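Local coordinates for regulator of nonsense transcripts 2 (Homo sapiens, PDB 4CEK), which acts as a factor in nonsense-mediated mRNA decay, in which its MIF4G domains probably serve as platforms for partner binding, at residues 208-220 / 248-260. Sequence-based numbering, arbitrary orientation.
Sequences INIETKNKTVRFI and HHIEMACTLLETC
Lys-213 NZ donates a hydrogen bond of 3.0 Å to His-248 ND1, arriving at the ring edge only 6° out of its plane. The lysine gets there with its chain extended beyond CG. Over one face of the same imidazole sits Ile-210 CD1, a CH-pi contact 4.0 Å from the ring centroid, while Ile-210 CG1 rests against the carboxylate of Glu-251. An alanine in place of His-248 would probably leave the Lys-213 ammonium without this acceptor and strip Ile-210 CD1 of the flat surface it packs on. Beside the lysine, Asn-214 points OD1 to Thr-255 OG1, 2.9 Å away; the backbone Glu-251 O is equally near that hydroxyl. The other branch of Thr-255, its methyl CG2, stands over the centre of the Arg-218 guanidinium, 3.7 Å above its plane. Deeper in, Val-217 splits its branches: CG1, anti to the backbone N (chi1 153°), presses on Leu-256 CB at 3.5 Å, and CG2 meets Met-252 CE. Phe-198 of helix 185-203 touches both Val-217 and Met-252. With helix 231-243 between them in the chain, the helices run roughly parallel in the all-helical MIF4G fold, crossing at -33° with axes 8.5 Å apart. The one settled cross-helix hydrogen bond thus lies at the N-terminal end, followed by an apolar seam; since ND1 accepts from lysine, the imidazole is probably neutral, with its proton on NE2.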
# COMPACT_ATOMS: atom_id res chain seq x y z
N ILE A 208 -13.29 -11.18 9.70
CA ILE A 208 -11.92 -10.70 9.91
C ILE A 208 -11.89 -9.17 10.19
O ILE A 208 -12.46 -8.37 9.44
CB ILE A 208 -10.97 -11.17 8.75
CG1 ILE A 208 -9.48 -11.02 9.13
CG2 ILE A 208 -11.27 -10.47 7.44
CD1 ILE A 208 -8.60 -12.09 8.53
N ASN A 209 -11.25 -8.79 11.30
CA ASN A 209 -11.24 -7.42 11.84
C ASN A 209 -11.04 -6.31 10.81
O ASN A 209 -10.13 -6.38 9.99
CB ASN A 209 -10.15 -7.29 12.94
CG ASN A 209 -8.77 -7.78 12.49
OD1 ASN A 209 -8.53 -8.05 11.31
ND2 ASN A 209 -7.85 -7.91 13.45
N ILE A 210 -11.89 -5.27 10.87
CA ILE A 210 -11.81 -4.15 9.91
C ILE A 210 -10.42 -3.49 9.89
O ILE A 210 -10.01 -2.94 8.86
CB ILE A 210 -12.91 -3.07 10.16
CG1 ILE A 210 -13.02 -2.08 8.97
CG2 ILE A 210 -12.63 -2.28 11.43
CD1 ILE A 210 -13.34 -2.70 7.63
N GLU A 211 -9.70 -3.58 11.00
CA GLU A 211 -8.38 -2.94 11.12
C GLU A 211 -7.28 -3.53 10.23
O GLU A 211 -6.43 -2.77 9.74
CB GLU A 211 -7.93 -2.99 12.57
CG GLU A 211 -6.84 -1.98 12.89
CD GLU A 211 -6.75 -1.69 14.36
OE1 GLU A 211 -7.81 -1.63 15.03
OE2 GLU A 211 -5.61 -1.51 14.85
N THR A 212 -7.28 -4.85 10.03
CA THR A 212 -6.38 -5.50 9.06
C THR A 212 -6.75 -5.11 7.63
O THR A 212 -5.90 -4.81 6.83
CB THR A 212 -6.45 -7.04 9.10
OG1 THR A 212 -6.20 -7.49 10.44
CG2 THR A 212 -5.44 -7.65 8.14
N LYS A 213 -8.04 -5.12 7.33
CA LYS A 213 -8.53 -4.77 6.01
C LYS A 213 -8.03 -3.35 5.64
O LYS A 213 -7.57 -3.10 4.51
CB LYS A 213 -10.05 -4.87 6.00
CG LYS A 213 -10.58 -6.23 6.45
CD LYS A 213 -12.11 -6.28 6.47
CE LYS A 213 -12.67 -7.70 6.28
NZ LYS A 213 -14.06 -7.71 5.74
N ASN A 214 -8.12 -2.44 6.62
CA ASN A 214 -7.67 -1.06 6.44
C ASN A 214 -6.15 -0.93 6.22
O ASN A 214 -5.73 -0.09 5.45
CB ASN A 214 -8.16 -0.18 7.63
CG ASN A 214 -9.67 0.14 7.58
OD1 ASN A 214 -10.33 0.07 6.52
ND2 ASN A 214 -10.22 0.52 8.74
N LYS A 215 -5.34 -1.80 6.86
CA LYS A 215 -3.92 -1.89 6.55
C LYS A 215 -3.72 -2.23 5.07
O LYS A 215 -2.95 -1.56 4.38
CB LYS A 215 -3.22 -2.97 7.39
CG LYS A 215 -1.70 -3.06 7.18
CD LYS A 215 -1.10 -4.48 7.27
CE LYS A 215 -1.46 -5.37 6.09
NZ LYS A 215 -0.45 -5.54 4.98
N THR A 216 -4.40 -3.27 4.58
CA THR A 216 -4.24 -3.66 3.18
C THR A 216 -4.60 -2.50 2.27
O THR A 216 -3.85 -2.17 1.37
CB THR A 216 -5.12 -4.86 2.80
OG1 THR A 216 -4.70 -6.03 3.51
CG2 THR A 216 -5.04 -5.14 1.33
N VAL A 217 -5.75 -1.87 2.53
CA VAL A 217 -6.25 -0.80 1.67
C VAL A 217 -5.38 0.43 1.78
O VAL A 217 -5.13 1.07 0.77
CB VAL A 217 -7.74 -0.47 1.96
CG1 VAL A 217 -8.06 0.96 1.60
CG2 VAL A 217 -8.65 -1.41 1.19
N ARG A 218 -4.86 0.75 2.96
CA ARG A 218 -3.91 1.88 3.08
C ARG A 218 -2.60 1.66 2.30
O ARG A 218 -2.10 2.59 1.66
CB ARG A 218 -3.55 2.18 4.55
CG ARG A 218 -4.68 2.82 5.34
CD ARG A 218 -4.20 3.30 6.70
NE ARG A 218 -5.22 3.10 7.73
CZ ARG A 218 -6.08 4.03 8.15
NH1 ARG A 218 -6.08 5.26 7.63
NH2 ARG A 218 -6.97 3.72 9.10
N PHE A 219 -2.09 0.43 2.33
CA PHE A 219 -0.85 0.07 1.62
C PHE A 219 -1.08 0.24 0.12
O PHE A 219 -0.32 0.92 -0.52
CB PHE A 219 -0.40 -1.36 1.96
CG PHE A 219 1.11 -1.59 1.95
CD1 PHE A 219 1.99 -0.70 1.29
CD2 PHE A 219 1.66 -2.70 2.62
CE1 PHE A 219 3.36 -0.92 1.29
CE2 PHE A 219 3.04 -2.93 2.60
CZ PHE A 219 3.89 -2.04 1.93
N ILE A 220 -2.20 -0.23 -0.40
CA ILE A 220 -2.53 0.01 -1.80
C ILE A 220 -2.61 1.50 -2.13
O ILE A 220 -2.17 1.98 -3.23
CB ILE A 220 -3.86 -0.69 -2.19
CG1 ILE A 220 -3.65 -2.21 -2.16
CG2 ILE A 220 -4.29 -0.21 -3.56
CD1 ILE A 220 -4.87 -3.12 -2.28
N HIS A 248 -18.54 -3.45 5.79
CA HIS A 248 -17.07 -3.50 5.70
C HIS A 248 -16.57 -2.86 4.41
O HIS A 248 -15.56 -2.19 4.42
CB HIS A 248 -16.51 -4.91 5.96
CG HIS A 248 -16.29 -5.22 7.45
ND1 HIS A 248 -15.52 -6.25 7.89
CD2 HIS A 248 -16.75 -4.57 8.61
CE1 HIS A 248 -15.51 -6.27 9.24
NE2 HIS A 248 -16.25 -5.24 9.68
N HIS A 249 -17.30 -2.97 3.33
CA HIS A 249 -16.86 -2.41 2.07
C HIS A 249 -16.88 -0.91 2.01
O HIS A 249 -16.08 -0.30 1.25
CB HIS A 249 -17.68 -2.96 0.91
CG HIS A 249 -17.55 -4.44 0.74
ND1 HIS A 249 -18.23 -5.13 -0.20
CD2 HIS A 249 -16.79 -5.38 1.45
CE1 HIS A 249 -17.93 -6.44 -0.11
NE2 HIS A 249 -17.04 -6.59 0.91
N ILE A 250 -17.80 -0.30 2.76
CA ILE A 250 -17.95 1.15 2.85
C ILE A 250 -16.73 1.67 3.58
O ILE A 250 -16.14 2.65 3.12
CB ILE A 250 -19.24 1.60 3.62
CG1 ILE A 250 -20.53 1.34 2.81
CG2 ILE A 250 -19.21 3.09 3.90
CD1 ILE A 250 -21.80 1.30 3.68
N GLU A 251 -16.31 1.03 4.68
CA GLU A 251 -15.14 1.52 5.42
C GLU A 251 -13.84 1.37 4.63
O GLU A 251 -13.03 2.31 4.57
CB GLU A 251 -14.96 0.88 6.77
CG GLU A 251 -16.23 0.68 7.54
CD GLU A 251 -15.97 0.38 9.01
OE1 GLU A 251 -15.02 1.02 9.58
OE2 GLU A 251 -16.71 -0.49 9.57
N MET A 252 -13.64 0.21 4.03
CA MET A 252 -12.47 -0.01 3.16
C MET A 252 -12.42 1.07 2.10
O MET A 252 -11.37 1.65 1.86
CB MET A 252 -12.52 -1.40 2.50
CG MET A 252 -12.44 -2.58 3.49
SD MET A 252 -12.68 -4.18 2.66
CE MET A 252 -11.29 -4.12 1.54
N ALA A 253 -13.56 1.35 1.49
CA ALA A 253 -13.68 2.42 0.49
C ALA A 253 -13.23 3.79 0.99
O ALA A 253 -12.57 4.53 0.25
CB ALA A 253 -15.12 2.54 0.02
N CYS A 254 -13.66 4.13 2.21
CA CYS A 254 -13.44 5.45 2.80
C CYS A 254 -12.01 5.57 3.23
O CYS A 254 -11.39 6.62 3.04
CB CYS A 254 -14.43 5.74 3.99
SG CYS A 254 -16.19 5.92 3.46
N THR A 255 -11.47 4.49 3.82
CA THR A 255 -10.00 4.40 4.04
C THR A 255 -9.20 4.57 2.73
O THR A 255 -8.25 5.37 2.67
CB THR A 255 -9.61 3.09 4.66
OG1 THR A 255 -10.46 2.83 5.79
CG2 THR A 255 -8.13 3.14 5.10
N LEU A 256 -9.61 3.87 1.67
CA LEU A 256 -8.91 4.00 0.40
C LEU A 256 -8.91 5.44 -0.03
O LEU A 256 -7.85 5.98 -0.40
CB LEU A 256 -9.53 3.11 -0.70
CG LEU A 256 -8.86 3.06 -2.09
CD1 LEU A 256 -7.39 2.65 -1.92
CD2 LEU A 256 -9.58 2.08 -2.98
N LEU A 257 -10.08 6.08 0.00
CA LEU A 257 -10.18 7.48 -0.49
C LEU A 257 -9.44 8.52 0.40
O LEU A 257 -8.89 9.49 -0.10
CB LEU A 257 -11.65 7.89 -0.70
CG LEU A 257 -12.42 7.14 -1.78
CD1 LEU A 257 -13.96 7.25 -1.61
CD2 LEU A 257 -11.95 7.69 -3.10
N GLU A 258 -9.39 8.29 1.70
CA GLU A 258 -8.57 9.12 2.57
C GLU A 258 -7.07 9.01 2.24
O GLU A 258 -6.32 9.97 2.38
CB GLU A 258 -8.73 8.71 4.03
CG GLU A 258 -10.00 9.11 4.76
CD GLU A 258 -9.98 8.58 6.20
OE1 GLU A 258 -8.89 8.65 6.82
OE2 GLU A 258 -11.01 8.05 6.68
N THR A 259 -6.64 7.83 1.81
CA THR A 259 -5.24 7.57 1.55
C THR A 259 -4.87 8.16 0.19
O THR A 259 -3.86 8.79 0.09
CB THR A 259 -4.92 6.05 1.65
OG1 THR A 259 -5.42 5.50 2.89
CG2 THR A 259 -3.40 5.79 1.57
N CYS A 260 -5.66 7.95 -0.87
CA CYS A 260 -5.24 8.39 -2.24
C CYS A 260 -6.32 9.01 -3.09
O CYS A 260 -6.06 9.29 -4.25
CB CYS A 260 -4.66 7.22 -3.04
SG CYS A 260 -5.83 5.89 -3.52